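Local coordinates for protein Pcza361.24 (Amycolatopsis orientalis, PDB 3G2M) that probably transfers a methyl group from S-adenosyl-L-methionine to an amine nitrogen of glycopeptide antibiotics during their biosynthesis, at residues V86-A91 / R95-F100; A118-R123 / C135-G140. All coordinates share one frame; numbering follows the deposited sequence.

Contact 1. Residues V86-A91 / R95-F100; sequences VLELAA and RLTFPF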
loop_
_atom_site.group_PDB
_atom_site.type_symbol
_atom_site.label_atom_id
_atom_site.label_comp_id
_atom_site.label_asym_id
_atom_site.label_seq_id
_atom_site.Cartn_x
_atom_site.Cartn_y
_atom_site.Cartn_z
ATOM N N VAL A 86 -8.338 27.405 -10.558
ATOM C CA VAL A 86 -8.192 26.148 -9.818
ATOM C C VAL A 86 -7.302 25.204 -10.625
ATOM O O VAL A 86 -7.464 25.078 -11.832
ATOM C CB VAL A 86 -9.578 25.487 -9.556
ATOM C CG1 VAL A 86 -9.438 24.153 -8.826
ATOM C CG2 VAL A 86 -10.492 26.433 -8.764
ATOM N N LEU A 87 -6.353 24.551 -9.956
ATOM C CA LEU A 87 -5.558 23.522 -10.598
ATOM C C LEU A 87 -6.171 22.148 -10.320
ATOM O O LEU A 87 -6.301 21.746 -9.167
ATOM C CB LEU A 87 -4.105 23.587 -10.111
ATOM C CG LEU A 87 -3.128 22.523 -10.615
ATOM C CD1 LEU A 87 -2.963 22.578 -12.140
ATOM C CD2 LEU A 87 -1.791 22.689 -9.914
ATOM N N GLU A 88 -6.579 21.447 -11.373
ATOM C CA GLU A 88 -7.073 20.077 -11.223
ATOM C C GLU A 88 -6.021 19.079 -11.704
ATOM O O GLU A 88 -5.633 19.090 -12.868
ATOM C CB GLU A 88 -8.396 19.862 -11.961
ATOM C CG GLU A 88 -8.986 18.467 -11.744
ATOM C CD GLU A 88 -10.123 18.127 -12.686
ATOM O OE1 GLU A 88 -10.614 19.025 -13.403
ATOM O OE2 GLU A 88 -10.538 16.950 -12.702
ATOM N N LEU A 89 -5.570 18.222 -10.790
ATOM C CA LEU A 89 -4.516 17.250 -11.087
ATOM C C LEU A 89 -5.116 15.968 -11.621
ATOM O O LEU A 89 -6.125 15.480 -11.093
ATOM C CB LEU A 89 -3.672 16.946 -9.840
ATOM C CG LEU A 89 -3.084 18.149 -9.105
ATOM C CD1 LEU A 89 -2.495 17.739 -7.752
ATOM C CD2 LEU A 89 -2.039 18.874 -9.954
ATOM N N ALA A 90 -4.471 15.425 -12.654
ATOM C CA ALA A 90 -4.882 14.184 -13.311
ATOM C C ALA A 90 -6.339 14.274 -13.761
ATOM O O ALA A 90 -7.173 13.440 -13.393
ATOM C CB ALA A 90 -4.640 12.971 -12.392
ATOM N N ALA A 91 -6.633 15.307 -14.555
ATOM C CA ALA A 91 -8.009 15.657 -14.913
ATOM C C ALA A 91 -8.647 14.686 -15.913
ATOM O O ALA A 91 -9.868 14.718 -16.147
ATOM C CB ALA A 91 -8.061 17.081 -15.450
ATOM N N ARG A 95 -14.072 14.572 -16.527
ATOM C CA ARG A 95 -15.190 14.027 -15.751
ATOM C C ARG A 95 -15.622 15.005 -14.649
ATOM O O ARG A 95 -16.818 15.161 -14.377
ATOM C CB ARG A 95 -14.811 12.667 -15.156
ATOM C CG ARG A 95 -15.959 11.917 -14.472
ATOM C CD ARG A 95 -15.443 10.691 -13.728
ATOM N NE ARG A 95 -14.399 11.037 -12.768
ATOM C CZ ARG A 95 -14.573 11.144 -11.453
ATOM N NH1 ARG A 95 -15.760 10.916 -10.902
ATOM N NH2 ARG A 95 -13.548 11.472 -10.680
ATOM N N LEU A 96 -14.649 15.669 -14.026
ATOM C CA LEU A 96 -14.939 16.733 -13.062
ATOM C C LEU A 96 -14.717 18.131 -13.638
ATOM O O LEU A 96 -15.340 19.094 -13.186
ATOM C CB LEU A 96 -14.110 16.571 -11.779
ATOM C CG LEU A 96 -14.235 15.300 -10.937
ATOM C CD1 LEU A 96 -13.352 15.431 -9.694
ATOM C CD2 LEU A 96 -15.672 15.003 -10.541
ATOM N N THR A 97 -13.833 18.242 -14.629
ATOM C CA THR A 97 -13.461 19.547 -15.175
ATOM C C THR A 97 -14.648 20.297 -15.779
ATOM O O THR A 97 -14.792 21.498 -15.563
ATOM C CB THR A 97 -12.361 19.453 -16.250
ATOM O OG1 THR A 97 -11.375 18.488 -15.859
ATOM C CG2 THR A 97 -11.693 20.812 -16.453
ATOM N N PHE A 98 -15.480 19.594 -16.540
ATOM C CA PHE A 98 -16.633 20.225 -17.184
ATOM C C PHE A 98 -17.687 20.683 -16.163
ATOM O O PHE A 98 -18.170 21.813 -16.256
ATOM C CB PHE A 98 -17.208 19.334 -18.294
ATOM C CG PHE A 98 -16.331 19.263 -19.518
ATOM C CD1 PHE A 98 -16.412 20.240 -20.506
ATOM C CD2 PHE A 98 -15.405 18.233 -19.670
ATOM C CE1 PHE A 98 -15.592 20.187 -21.637
ATOM C CE2 PHE A 98 -14.577 18.174 -20.793
ATOM C CZ PHE A 98 -14.675 19.154 -21.779
ATOM N N PRO A 99 -18.045 19.821 -15.185
ATOM C CA PRO A 99 -18.794 20.333 -14.030
ATOM C C PRO A 99 -18.165 21.561 -13.353
ATOM O O PRO A 99 -18.895 22.480 -12.982
ATOM C CB PRO A 99 -18.812 19.140 -13.075
ATOM C CG PRO A 99 -18.769 17.959 -13.969
ATOM C CD PRO A 99 -17.888 18.355 -15.118
ATOM N N PHE A 100 -16.839 21.578 -13.189
ATOM C CA PHE A 100 -16.151 22.733 -12.597
ATOM C C PHE A 100 -16.294 23.998 -13.448
ATOM O O PHE A 100 -16.536 25.082 -12.921
ATOM C CB PHE A 100 -14.659 22.447 -12.364
ATOM C CG PHE A 100 -14.376 21.485 -11.237
ATOM C CD1 PHE A 100 -15.254 21.346 -10.163
ATOM C CD2 PHE A 100 -13.198 20.734 -11.239
ATOM C CE1 PHE A 100 -14.974 20.461 -9.115
ATOM C CE2 PHE A 100 -12.906 19.843 -10.197
ATOM C CZ PHE A 100 -13.791 19.705 -9.134
HETATM O O HOH W 1 -11.890 15.585 -14.476
#
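E88 reaches from strand 86-89 to T97 and L96 at the start of helix 97-101, across the turn that follows the first strand of a class I methyltransferase Rossmann-like fold. In this family the first strand and its glycine-containing loop form motif I, and strand 86-89, helix 97-101 and strand 107-111 make one beta-alpha-beta unit. Hydrogen bonding dominates. E88 holds CG anti to its own N (chi1 -176°) and stays extended beyond it, which carries the carboxylate out of the strand to the helix. There T97 OG1 donates to E88 OE1 at 2.6 Å, on the syn side but 32° out of the carboxylate plane. The other oxygen is used through water: one water links E88 OE2, A91 O and L96 N, donating to E88 OE2 (2.6 Å) and to A91 O (2.8 Å) and accepting from L96 N. Each carboxylate oxygen thus has a partner of its own, which should fix the rotation of the group. Carbon atoms pack against the polar oxygens: A91 CB lies 3.6 Å from T97 OG1, and L96 CB 3.7 Å from E88 OE2. F100 turns its edge to the glutamate, the ring plane 78° from the carboxylate, and stacks with W105. R95, which binds S-adenosyl-L-methionine, makes a salt bridge through NH1 with E71, and L96 CD2 lies above one face of the R95 guanidinium, offset toward its rim. The nearest atom of the F100 edge is CD2, 3.8 Å from E88 OE1.

Contact 2. Residues A118-R123 / C135-G140; sequences AAFRKR and CTLVQG
With CG anti to the backbone N (chi1 -159°), F120 places its ring from helix 114-125 toward strand 135-139, where L137, its CG anti to the carbonyl carbon, presents both methyls to it. The segments run nearly antiparallel, 168° between their directions, with axes 10.1 Å apart: a helix running alongside the outermost strand of the Rossmann-like sheet, in the opposite direction. L137 CD2 sits over the centre of the F120 ring, 3.5 Å from the centroid and 13° off the normal, a CH-pi contact made by a methyl against the flat of the ring. The second methyl, CD1, lies against F120 CB and CG, 4.0 Å from CB; in the R121 conformer described, L137 CD1 also comes 3.7 Å from R121 CG, a peripheral contact. C135, two residues before L137 on the same strand face, brings SG 4.2 Å from F120 CZ; this sulfur-aromatic contact is oblique, 5.0 Å from the centroid. Around this trio, L137 also touches L117 and A109, and C135 touches L124 and L101, continuing the apolar layer between helix and sheet. The interface is made mainly of methyl, ring and sulfur surfaces, which implies cohesion mainly by dispersion and burial of apolar surface, with the methyl-to-ring CH-pi contact adding some orientation.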
loop_
_atom_site.group_PDB
_atom_site.type_symbol
_atom_site.label_atom_id
_atom_site.label_comp_id
_atom_site.label_asym_id
_atom_site.label_seq_id
_atom_site.Cartn_x
_atom_site.Cartn_y
_atom_site.Cartn_z
ATOM N N ALA A 118 -5.688 14.786 -25.994
ATOM C CA ALA A 118 -6.259 14.965 -27.326
ATOM C C ALA A 118 -7.777 14.828 -27.297
ATOM O O ALA A 118 -8.488 15.669 -27.845
ATOM C CB ALA A 118 -5.655 13.962 -28.294
ATOM N N ALA A 119 -8.259 13.777 -26.632
ATOM C CA ALA A 119 -9.690 13.532 -26.459
ATOM C C ALA A 119 -10.369 14.614 -25.612
ATOM O O ALA A 119 -11.535 14.947 -25.840
ATOM C CB ALA A 119 -9.924 12.154 -25.859
ATOM N N PHE A 120 -9.635 15.154 -24.640
ATOM C CA PHE A 120 -10.090 16.313 -23.870
ATOM C C PHE A 120 -10.253 17.542 -24.781
ATOM O O PHE A 120 -11.276 18.234 -24.708
ATOM C CB PHE A 120 -9.110 16.625 -22.735
ATOM C CG PHE A 120 -9.705 17.440 -21.604
ATOM C CD1 PHE A 120 -9.321 17.193 -20.291
ATOM C CD2 PHE A 120 -10.632 18.454 -21.845
ATOM C CE1 PHE A 120 -9.848 17.939 -19.238
ATOM C CE2 PHE A 120 -11.171 19.202 -20.797
ATOM C CZ PHE A 120 -10.775 18.944 -19.496
ATOM N N ARG A 121 -9.252 17.796 -25.634
ATOM C CA ARG A 121 -9.283 18.918 -26.580
ATOM C C ARG A 121 -10.475 18.826 -27.527
ATOM O O ARG A 121 -11.101 19.834 -27.845
ATOM C CB ARG A 121 -7.990 18.990 -27.399
ATOM C CG ARG A 121 -6.820 19.642 -26.684
ATOM C CD ARG A 121 -5.765 20.157 -27.664
ATOM N NE ARG A 121 -5.176 19.094 -28.481
ATOM C CZ ARG A 121 -4.177 18.302 -28.098
ATOM N NH1 ARG A 121 -3.635 18.432 -26.895
ATOM N NH2 ARG A 121 -3.719 17.372 -28.925
ATOM N N LYS A 122 -10.774 17.605 -27.966
ATOM C CA LYS A 122 -11.904 17.315 -28.848
ATOM C C LYS A 122 -13.227 17.683 -28.175
ATOM O O LYS A 122 -14.101 18.281 -28.805
ATOM C CB LYS A 122 -11.894 15.832 -29.221
ATOM C CG LYS A 122 -12.561 15.498 -30.537
ATOM C CD LYS A 122 -12.291 14.050 -30.902
ATOM C CE LYS A 122 -12.876 13.698 -32.261
ATOM N NZ LYS A 122 -12.408 12.358 -32.725
ATOM N N ARG A 123 -13.355 17.330 -26.894
ATOM C CA ARG A 123 -14.518 17.683 -26.079
ATOM C C ARG A 123 -14.601 19.188 -25.835
ATOM O O ARG A 123 -15.687 19.763 -25.842
ATOM C CB ARG A 123 -14.478 16.951 -24.734
ATOM C CG ARG A 123 -15.089 15.559 -24.744
ATOM C CD ARG A 123 -15.224 14.996 -23.327
ATOM N N CYS A 135 -10.845 27.110 -19.632
ATOM C CA CYS A 135 -10.105 25.873 -19.399
ATOM C C CYS A 135 -8.733 25.919 -20.059
ATOM O O CYS A 135 -8.623 26.211 -21.251
ATOM C CB CYS A 135 -10.898 24.670 -19.918
ATOM S SG CYS A 135 -10.114 23.061 -19.615
ATOM N N THR A 136 -7.695 25.632 -19.275
ATOM C CA THR A 136 -6.322 25.569 -19.770
ATOM C C THR A 136 -5.774 24.155 -19.599
ATOM O O THR A 136 -5.639 23.671 -18.475
ATOM C CB THR A 136 -5.395 26.555 -19.023
ATOM O OG1 THR A 136 -5.906 27.886 -19.143
ATOM C CG2 THR A 136 -3.972 26.515 -19.593
ATOM N N LEU A 137 -5.457 23.499 -20.710
ATOM C CA LEU A 137 -4.915 22.140 -20.664
ATOM C C LEU A 137 -3.393 22.116 -20.636
ATOM O O LEU A 137 -2.741 22.832 -21.392
ATOM C CB LEU A 137 -5.433 21.296 -21.831
ATOM C CG LEU A 137 -6.900 20.870 -21.777
ATOM C CD1 LEU A 137 -7.281 20.172 -23.065
ATOM C CD2 LEU A 137 -7.160 19.964 -20.590
ATOM N N VAL A 138 -2.837 21.282 -19.758
ATOM C CA VAL A 138 -1.384 21.184 -19.595
ATOM C C VAL A 138 -0.955 19.729 -19.436
ATOM O O VAL A 138 -1.553 18.987 -18.653
ATOM C CB VAL A 138 -0.891 22.003 -18.357
ATOM C CG1 VAL A 138 0.616 21.859 -18.179
ATOM C CG2 VAL A 138 -1.258 23.470 -18.497
ATOM N N GLN A 139 0.067 19.312 -20.180
ATOM C CA GLN A 139 0.606 17.972 -20.000
ATOM C C GLN A 139 1.549 17.947 -18.804
ATOM O O GLN A 139 2.444 18.781 -18.688
ATOM C CB GLN A 139 1.307 17.452 -21.258
ATOM C CG GLN A 139 1.746 15.996 -21.116
ATOM C CD GLN A 139 1.937 15.279 -22.436
ATOM O OE1 GLN A 139 1.968 15.891 -23.505
ATOM N NE2 GLN A 139 2.072 13.962 -22.363
ATOM N N GLY A 140 1.339 16.986 -17.909
ATOM C CA GLY A 140 2.202 16.870 -16.744
ATOM C C GLY A 140 1.873 15.691 -15.860
ATOM O O GLY A 140 0.817 15.080 -15.991
#

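Contact 1 closes before contact 2 opens along the chain; their centres lie about 11 Å apart, and both reach the same sheet, whose strand 107-111 runs between strands 86-89 and 135-139. The two meet directly through F120: F120 CZ packs 3.6 Å from T97 CB, and F120 CE2 is 3.6 Å from F98 CE2. T97 CG2 also comes 4.2 Å from C135 SG, so T97 joins the polar centre of contact 1 to the apolar layer of contact 2. Contact 1 contains the cofactor-binding R95, and A91 comes within about 5 Å of E111, another cofactor-binding residue, measured between side chains; F120 is about 6 Å from E111. No cofactor is bound to this chain in the model.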